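Local coordinates for aromatic-amino-acid transaminase TyrB (Burkholderia cenocepacia K56-2Valvano, PDB 4WD2), which probably catalyses the pyridoxal-phosphate-dependent transfer of amino groups from aromatic amino acids to 2-oxo acids, as a class I/II aminotransferase, at residues N140-F143 with I144-A148. Sequence-based numbering, arbitrary orientation.
Sequences NHRF and IFERA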
# COMPACT_ATOMS: atom_id res chain seq x y z
N ASN A 140 -8.02 14.06 5.34
CA ASN A 140 -7.23 13.58 4.21
C ASN A 140 -8.03 13.38 2.91
O ASN A 140 -7.47 12.98 1.90
CB ASN A 140 -6.52 12.28 4.60
CG ASN A 140 -5.48 12.50 5.69
OD1 ASN A 140 -4.74 13.48 5.67
ND2 ASN A 140 -5.44 11.59 6.66
N HIS A 141 -9.32 13.68 2.95
CA HIS A 141 -10.17 13.59 1.77
C HIS A 141 -9.71 14.54 0.67
O HIS A 141 -9.53 14.13 -0.48
CB HIS A 141 -11.63 13.89 2.12
CG HIS A 141 -12.40 12.69 2.59
ND1 HIS A 141 -13.52 12.80 3.38
CD2 HIS A 141 -12.23 11.37 2.35
CE1 HIS A 141 -14.01 11.59 3.62
NE2 HIS A 141 -13.24 10.71 3.01
N ARG A 142 -9.52 15.81 1.02
CA ARG A 142 -9.09 16.79 0.03
C ARG A 142 -7.71 16.44 -0.51
O ARG A 142 -7.47 16.52 -1.72
CB ARG A 142 -9.05 18.20 0.62
CG ARG A 142 -8.56 19.25 -0.38
CD ARG A 142 -8.71 20.66 0.15
NE ARG A 142 -10.11 21.06 0.29
CZ ARG A 142 -10.85 21.57 -0.69
NH1 ARG A 142 -10.33 21.74 -1.90
NH2 ARG A 142 -12.11 21.90 -0.47
N PHE A 143 -6.82 16.03 0.39
CA PHE A 143 -5.45 15.73 0.02
C PHE A 143 -5.38 14.58 -0.99
O PHE A 143 -4.74 14.71 -2.03
CB PHE A 143 -4.63 15.39 1.27
CG PHE A 143 -3.13 15.41 1.05
CD1 PHE A 143 -2.43 14.24 0.84
CD2 PHE A 143 -2.43 16.61 1.05
CE1 PHE A 143 -1.06 14.25 0.64
CE2 PHE A 143 -1.06 16.63 0.85
CZ PHE A 143 -0.38 15.45 0.64
N ILE A 144 -6.05 13.47 -0.68
CA ILE A 144 -6.03 12.31 -1.56
C ILE A 144 -6.60 12.64 -2.94
O ILE A 144 -5.98 12.36 -3.96
CB ILE A 144 -6.80 11.12 -0.94
CG1 ILE A 144 -6.07 10.59 0.29
CG2 ILE A 144 -6.98 9.99 -1.94
CD1 ILE A 144 -6.85 9.54 1.08
N PHE A 145 -7.77 13.28 -2.99
CA PHE A 145 -8.41 13.51 -4.29
C PHE A 145 -7.75 14.64 -5.10
O PHE A 145 -7.66 14.55 -6.32
CB PHE A 145 -9.90 13.77 -4.08
CG PHE A 145 -10.68 12.51 -3.83
CD1 PHE A 145 -11.17 11.76 -4.88
CD2 PHE A 145 -10.88 12.06 -2.54
CE1 PHE A 145 -11.87 10.59 -4.65
CE2 PHE A 145 -11.57 10.88 -2.30
CZ PHE A 145 -12.07 10.15 -3.35
N GLU A 146 -7.27 15.69 -4.44
CA GLU A 146 -6.53 16.72 -5.16
C GLU A 146 -5.21 16.17 -5.72
O GLU A 146 -4.84 16.46 -6.86
CB GLU A 146 -6.28 17.93 -4.27
CG GLU A 146 -7.50 18.82 -4.05
CD GLU A 146 -7.15 20.13 -3.35
OE1 GLU A 146 -6.00 20.27 -2.89
OE2 GLU A 146 -8.03 21.02 -3.28
N ARG A 147 -4.50 15.35 -4.94
CA ARG A 147 -3.25 14.77 -5.43
C ARG A 147 -3.51 13.71 -6.51
O ARG A 147 -2.63 13.41 -7.31
CB ARG A 147 -2.46 14.17 -4.26
CG ARG A 147 -1.84 15.20 -3.33
CD ARG A 147 -0.73 15.99 -4.04
NE ARG A 147 -0.12 17.01 -3.19
CZ ARG A 147 0.96 16.82 -2.44
NH1 ARG A 147 1.44 17.81 -1.70
NH2 ARG A 147 1.57 15.64 -2.43
N ALA A 148 -4.73 13.18 -6.54
CA ALA A 148 -5.14 12.24 -7.59
C ALA A 148 -5.58 12.96 -8.87
O ALA A 148 -5.88 12.32 -9.89
CB ALA A 148 -6.27 11.36 -7.08
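R142 NH1 is held by two acceptors, E146 OE2 one helical turn ahead at 2.8 Å and the backbone O of V152. This i to i+4 salt bridge illustrates how a short helix pairs opposite charges along one side. The carboxylate oxygen lies in the guanidinium plane, yet NH1 reaches it from above the carboxylate, and the two planes stand 78° apart. The arginine chain bends at chi3, and a further turn at chi4 brings NH1 back to the glutamate, whose CD rests 3.4 Å from R142 CG.

The next i to i+4 pair uses an aromatic ring instead. R147 CG sits over the centre of one F143 face, 4.2 Å from the centroid, in a CH-pi contact. Its chain then bends at chi2 (-68°), bringing the guanidinium to the ring's far rim: F143 CZ lies over that group's face, 3.6 Å from R147 CZ, with the planes inclined at 46°. R288 of the second subunit makes a cation-pi contact with the same ring.

Four backbone bonds, from I144 N to N140 O through R147 N to F143 O, hold the turns that carry these side chains. Helix 141-147 is the crossover of a beta-alpha-beta unit between parallel strands 131-135 and 152-159. H141 and F145 pack on the central sheet and helix 110-125, with H141 NE2 hydrogen-bonded to D219 OD2, whereas N140, F143, I144 and R147 meet the second subunit.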